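Local coordinates for FrnE protein (Deinococcus radiodurans, PDB 5CO3) that probably acts as a disulfide oxidoreductase of the DsbA-like thioredoxin superfamily, exchanging thiols and disulfides in the cytoplasm of this radiation-resistant bacterium, at residues F194-K199 against L212-Q217; N108-H113 against A175-E180. All blocks are in the same frame, centred on the assembly; numbering follows the deposited sequence.

Interaction 1 of 2, residues F194-K199 against L212-Q217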
loop_
_atom_site.group_PDB
_atom_site.type_symbol
_atom_site.label_atom_id
_atom_site.label_comp_id
_atom_site.label_asym_id
_atom_site.label_seq_id
_atom_site.Cartn_x
_atom_site.Cartn_y
_atom_site.Cartn_z
ATOM N N PHE A 194 -6.670 2.190 4.992
ATOM C CA PHE A 194 -6.119 1.626 6.218
ATOM C C PHE A 194 -7.177 0.953 7.081
ATOM O O PHE A 194 -8.273 1.484 7.277
ATOM C CB PHE A 194 -5.439 2.713 7.056
ATOM C CG PHE A 194 -4.355 3.454 6.344
ATOM C CD1 PHE A 194 -4.658 4.491 5.473
ATOM C CD2 PHE A 194 -3.026 3.138 6.562
ATOM C CE1 PHE A 194 -3.664 5.192 4.832
ATOM C CE2 PHE A 194 -2.024 3.834 5.928
ATOM C CZ PHE A 194 -2.341 4.872 5.056
ATOM N N VAL A 195 -6.848 -0.225 7.599
ATOM C CA VAL A 195 -7.689 -0.880 8.585
ATOM C C VAL A 195 -6.840 -1.116 9.826
ATOM O O VAL A 195 -5.778 -1.741 9.752
ATOM C CB VAL A 195 -8.272 -2.204 8.069
ATOM C CG1 VAL A 195 -9.059 -2.892 9.170
ATOM C CG2 VAL A 195 -9.152 -1.951 6.861
ATOM N N LEU A 196 -7.291 -0.583 10.955
ATOM C CA LEU A 196 -6.536 -0.691 12.192
ATOM C C LEU A 196 -7.281 -1.553 13.217
ATOM O O LEU A 196 -8.476 -1.355 13.485
ATOM C CB LEU A 196 -6.241 0.701 12.759
ATOM C CG LEU A 196 -5.361 1.658 11.946
ATOM C CD1 LEU A 196 -6.165 2.506 10.958
ATOM C CD2 LEU A 196 -4.570 2.553 12.883
ATOM N N GLY A 197 -6.579 -2.542 13.763
ATOM C CA GLY A 197 -7.154 -3.423 14.767
ATOM C C GLY A 197 -8.352 -4.217 14.275
ATOM O O GLY A 197 -9.163 -4.699 15.072
ATOM N N GLY A 198 -8.471 -4.338 12.955
ATOM C CA GLY A 198 -9.543 -5.097 12.337
ATOM C C GLY A 198 -10.898 -4.443 12.509
ATOM O O GLY A 198 -11.925 -5.022 12.164
ATOM N N LYS A 199 -10.898 -3.224 13.034
ATOM C CA LYS A 199 -12.130 -2.557 13.426
ATOM C C LYS A 199 -12.290 -1.194 12.761
ATOM O O LYS A 199 -13.382 -0.837 12.317
ATOM C CB LYS A 199 -12.175 -2.395 14.950
ATOM C CG LYS A 199 -13.429 -1.711 15.463
ATOM C CD LYS A 199 -13.272 -1.232 16.897
ATOM C CE LYS A 199 -12.759 -2.324 17.817
ATOM N NZ LYS A 199 -12.633 -1.830 19.219
ATOM N N LEU A 212 -1.942 8.706 13.518
ATOM C CA LEU A 212 -1.429 8.617 14.888
ATOM C C LEU A 212 -2.587 8.555 15.896
ATOM O O LEU A 212 -2.533 7.820 16.880
ATOM C CB LEU A 212 -0.514 9.807 15.207
ATOM C CG LEU A 212 0.027 9.934 16.643
ATOM C CD1 LEU A 212 0.841 8.711 17.022
ATOM C CD2 LEU A 212 0.863 11.195 16.775
ATOM N N GLY A 213 -3.636 9.324 15.630
ATOM C CA GLY A 213 -4.800 9.333 16.489
ATOM C C GLY A 213 -5.479 7.979 16.504
ATOM O O GLY A 213 -5.933 7.511 17.540
ATOM N N ALA A 214 -5.552 7.347 15.339
ATOM C CA ALA A 214 -6.158 6.027 15.225
ATOM C C ALA A 214 -5.331 4.968 15.953
ATOM O O ALA A 214 -5.870 4.164 16.709
ATOM C CB ALA A 214 -6.327 5.652 13.755
ATOM N N LEU A 215 -4.022 4.964 15.709
ATOM C CA LEU A 215 -3.114 4.074 16.430
ATOM C C LEU A 215 -3.302 4.221 17.937
ATOM O O LEU A 215 -3.449 3.226 18.659
ATOM C CB LEU A 215 -1.665 4.375 16.050
ATOM C CG LEU A 215 -1.230 3.947 14.643
ATOM C CD1 LEU A 215 0.134 4.517 14.340
ATOM C CD2 LEU A 215 -1.231 2.422 14.529
ATOM N N SER A 216 -3.317 5.474 18.391
ATOM C CA SER A 216 -3.439 5.809 19.805
ATOM C C SER A 216 -4.782 5.380 20.376
ATOM O O SER A 216 -4.858 4.914 21.514
ATOM C CB SER A 216 -3.263 7.318 20.021
ATOM O OG SER A 216 -2.043 7.779 19.470
ATOM N N GLN A 217 -5.844 5.556 19.596
ATOM C CA GLN A 217 -7.170 5.168 20.053
ATOM C C GLN A 217 -7.239 3.654 20.204
ATOM O O GLN A 217 -7.766 3.142 21.187
ATOM C CB GLN A 217 -8.254 5.657 19.091
ATOM C CG GLN A 217 -9.648 5.141 19.424
ATOM C CD GLN A 217 -10.740 5.804 18.603
ATOM O OE1 GLN A 217 -10.542 6.877 18.030
ATOM N NE2 GLN A 217 -11.904 5.167 18.547
#
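L196, the last residue of strand 193-196, reaches across to A214 and L215 of helix 208-222; the CA atoms of L196 and L215, the nearest pair, lie 7.2 Å apart. Its CB heads for the helix but stops 5.1 Å from A214 CB, too far to touch. CG sits beside the backbone N, opposite the carbonyl carbon (chi1 -63°), and comes within 4.5 Å of A214 CB. There the branch divides. CD1 is a looser neighbour of A214, with 4.2 Å between L196 CD1 and A214 CB. CD2 is the working tip: L196 CD2 is 3.7 Å from A214 CB and equally 3.7 Å from L215 CD2, so one methyl bridges two successive helix residues. L215 leaves its backbone pointing away from the strand, yet its CD2 swings back, and the two leucine side chains cross at about a right angle.

Beyond L196 the chain reverses through G197 and G198. Their positive phi values and the bond from K199 N to L196 O fit a type I' turn, leading into strand 200-203, whose V202 also touches L196. L215 in turn packs on V14 and F39. The contact thus joins helix 208-222 to the central sheet through apolar carbons, chiefly methyls; burial and shape hold it, with little directional preference.

Interaction 2 of 2, residues N108-H113 against A175-E180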
loop_
_atom_site.group_PDB
_atom_site.type_symbol
_atom_site.label_atom_id
_atom_site.label_comp_id
_atom_site.label_asym_id
_atom_site.label_seq_id
_atom_site.Cartn_x
_atom_site.Cartn_y
_atom_site.Cartn_z
ATOM N N ASN A 108 0.100 -2.744 -16.213
ATOM C CA ASN A 108 -0.743 -3.593 -15.368
ATOM C C ASN A 108 0.095 -4.024 -14.166
ATOM O O ASN A 108 1.221 -4.467 -14.354
ATOM C CB ASN A 108 -1.245 -4.814 -16.166
ATOM C CG ASN A 108 -2.194 -5.690 -15.359
ATOM O OD1 ASN A 108 -1.784 -6.340 -14.399
ATOM N ND2 ASN A 108 -3.467 -5.717 -15.754
ATOM N N THR A 109 -0.439 -3.895 -12.946
ATOM C CA THR A 109 0.358 -4.127 -11.724
ATOM C C THR A 109 0.171 -5.501 -11.062
ATOM O O THR A 109 0.676 -5.729 -9.960
ATOM C CB THR A 109 0.067 -3.040 -10.651
ATOM O OG1 THR A 109 -1.332 -3.013 -10.335
ATOM C CG2 THR A 109 0.498 -1.670 -11.168
ATOM N N PHE A 110 -0.520 -6.422 -11.742
ATOM C CA PHE A 110 -0.840 -7.732 -11.163
ATOM C C PHE A 110 0.422 -8.494 -10.737
ATOM O O PHE A 110 0.509 -8.985 -9.596
ATOM C CB PHE A 110 -1.654 -8.563 -12.169
ATOM C CG PHE A 110 -2.213 -9.856 -11.614
ATOM C CD1 PHE A 110 -2.869 -9.890 -10.394
ATOM C CD2 PHE A 110 -2.135 -11.033 -12.358
ATOM C CE1 PHE A 110 -3.397 -11.078 -9.900
ATOM C CE2 PHE A 110 -2.671 -12.221 -11.867
ATOM C CZ PHE A 110 -3.307 -12.244 -10.645
ATOM N N LEU A 111 1.402 -8.560 -11.634
ATOM C CA LEU A 111 2.643 -9.288 -11.383
ATOM C C LEU A 111 3.458 -8.622 -10.277
ATOM O O LEU A 111 4.069 -9.307 -9.457
ATOM C CB LEU A 111 3.483 -9.392 -12.660
ATOM C CG LEU A 111 3.052 -10.421 -13.701
ATOM C CD1 LEU A 111 3.793 -10.195 -15.016
ATOM C CD2 LEU A 111 3.284 -11.835 -13.166
ATOM N N ALA A 112 3.470 -7.291 -10.262
ATOM C CA ALA A 112 4.131 -6.537 -9.209
ATOM C C ALA A 112 3.517 -6.868 -7.857
ATOM O O ALA A 112 4.237 -7.065 -6.883
ATOM C CB ALA A 112 4.028 -5.058 -9.497
ATOM N N HIS A 113 2.190 -6.950 -7.793
ATOM C CA HIS A 113 1.535 -7.315 -6.538
ATOM C C HIS A 113 1.912 -8.730 -6.125
ATOM O O HIS A 113 2.064 -9.013 -4.935
ATOM C CB HIS A 113 0.016 -7.169 -6.649
ATOM C CG HIS A 113 -0.449 -5.748 -6.538
ATOM N ND1 HIS A 113 -0.414 -5.045 -5.350
ATOM C CD2 HIS A 113 -0.957 -4.900 -7.462
ATOM C CE1 HIS A 113 -0.873 -3.824 -5.554
ATOM N NE2 HIS A 113 -1.215 -3.712 -6.827
ATOM N N ALA A 175 -3.387 -15.411 -4.371
ATOM C CA ALA A 175 -3.299 -14.611 -3.154
ATOM C C ALA A 175 -3.629 -13.144 -3.452
ATOM O O ALA A 175 -4.252 -12.463 -2.643
ATOM C CB ALA A 175 -1.917 -14.740 -2.526
ATOM N N VAL A 176 -3.232 -12.668 -4.627
ATOM C CA VAL A 176 -3.488 -11.277 -5.000
ATOM C C VAL A 176 -4.986 -11.069 -5.247
ATOM O O VAL A 176 -5.570 -10.090 -4.787
ATOM C CB VAL A 176 -2.661 -10.861 -6.257
ATOM C CG1 VAL A 176 -3.155 -9.534 -6.840
ATOM C CG2 VAL A 176 -1.175 -10.773 -5.905
ATOM N N ARG A 177 -5.605 -12.006 -5.966
ATOM C CA ARG A 177 -7.030 -11.917 -6.264
ATOM C C ARG A 177 -7.869 -11.980 -4.988
ATOM O O ARG A 177 -8.913 -11.331 -4.891
ATOM C CB ARG A 177 -7.450 -13.031 -7.231
ATOM C CG ARG A 177 -6.856 -12.877 -8.620
ATOM C CD ARG A 177 -7.395 -11.645 -9.323
ATOM N NE ARG A 177 -6.886 -11.561 -10.689
ATOM C CZ ARG A 177 -6.361 -10.469 -11.237
ATOM N NH1 ARG A 177 -6.274 -9.339 -10.543
ATOM N NH2 ARG A 177 -5.926 -10.510 -12.487
ATOM N N TYR A 178 -7.403 -12.747 -4.005
ATOM C CA TYR A 178 -8.126 -12.867 -2.745
ATOM C C TYR A 178 -8.075 -11.549 -1.984
ATOM O O TYR A 178 -9.068 -11.125 -1.392
ATOM C CB TYR A 178 -7.559 -14.006 -1.896
ATOM C CG TYR A 178 -8.019 -15.377 -2.357
ATOM C CD1 TYR A 178 -8.967 -15.511 -3.368
ATOM C CD2 TYR A 178 -7.516 -16.535 -1.776
ATOM C CE1 TYR A 178 -9.394 -16.756 -3.787
ATOM C CE2 TYR A 178 -7.940 -17.789 -2.192
ATOM C CZ TYR A 178 -8.878 -17.890 -3.200
ATOM O OH TYR A 178 -9.302 -19.129 -3.625
ATOM N N ASP A 179 -6.913 -10.906 -2.017
ATOM C CA ASP A 179 -6.737 -9.569 -1.448
ATOM C C ASP A 179 -7.725 -8.565 -2.024
ATOM O O ASP A 179 -8.343 -7.786 -1.300
ATOM C CB ASP A 179 -5.317 -9.065 -1.704
ATOM C CG ASP A 179 -4.404 -9.267 -0.528
ATOM O OD1 ASP A 179 -4.910 -9.544 0.583
ATOM O OD2 ASP A 179 -3.176 -9.124 -0.711
ATOM N N GLU A 180 -7.857 -8.585 -3.342
ATOM C CA GLU A 180 -8.722 -7.648 -4.036
ATOM C C GLU A 180 -10.196 -7.930 -3.772
ATOM O O GLU A 180 -11.003 -7.007 -3.634
ATOM C CB GLU A 180 -8.416 -7.690 -5.532
ATOM C CG GLU A 180 -6.987 -7.265 -5.823
ATOM C CD GLU A 180 -6.524 -7.561 -7.236
ATOM O OE1 GLU A 180 -7.156 -8.370 -7.942
ATOM O OE2 GLU A 180 -5.505 -6.981 -7.636
#
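The guanidinium of R177 lies flat on the ring of F110, an arginine-aromatic stack whose planes differ by only 8° and whose centres are 3.6 Å apart. R177 CZ stands over the face, 25° off the ring normal, which meets the cation-pi criterion; its nearest ring atom is F110 CE1, at 3.3 Å. A bend at chi2 (-66°) folds the arginine chain back over the ring instead of letting it run straight out from helix 173-186. The phenylalanine comes to meet it with CG anti to the backbone N. F110 N donates to N108 OD1 over 2.9 Å, an Asx turn at the start of helix 110-121.

V176 approaches the same ring at its edge, with 3.4 Å between V176 CG1 and F110 CE1. Its other methyl serves H113, V176 CG2 lying 3.9 Å from H113 CB, so the valine wedges between two residues one helical turn apart.

In the guanidinium plane, R177 NH1 forms a salt bridge of 2.9 Å to the syn lone pair of E180 OE1, and E53 supplies a second carboxylate to NH1. Were R177 replaced by an alanine, that face of F110 would probably lose the guanidinium lying on it, and the nearby carboxylates of E53 and E180 would lose their shared cation. H113, by contrast, turns its polar atoms elsewhere: NE2 bonds to D19, while ND1 bonds to a bound glycerol.

Helices 110-121 and 173-186 pack here through a buried valine beside a stacked, ion-paired arginine, consistent with the DsbA-like plan, in which a helical insertion, here including helix 110-121, packs against the helix that leads back into the thioredoxin sheet.

The two contacts lie on opposite sides of the chain's centre, their own centres 25 Å apart and their nearest atoms about 10 Å apart, so neither touches the other. They follow in series: interaction 2 closes on helix 173-186, and the chain then enters strand 193-196, where interaction 1 opens. The 194-199/212-217 pair belongs to the sheet and its C-terminal helix. The 108-113/175-180 pair is the one near the probable redox site, since H113 lies close to, without touching, the thioredoxin-type C22-C25 motif, whose cysteines are free thiols here; the glycerol there may mark a pocket near the motif, though it probably comes from the crystallisation liquor.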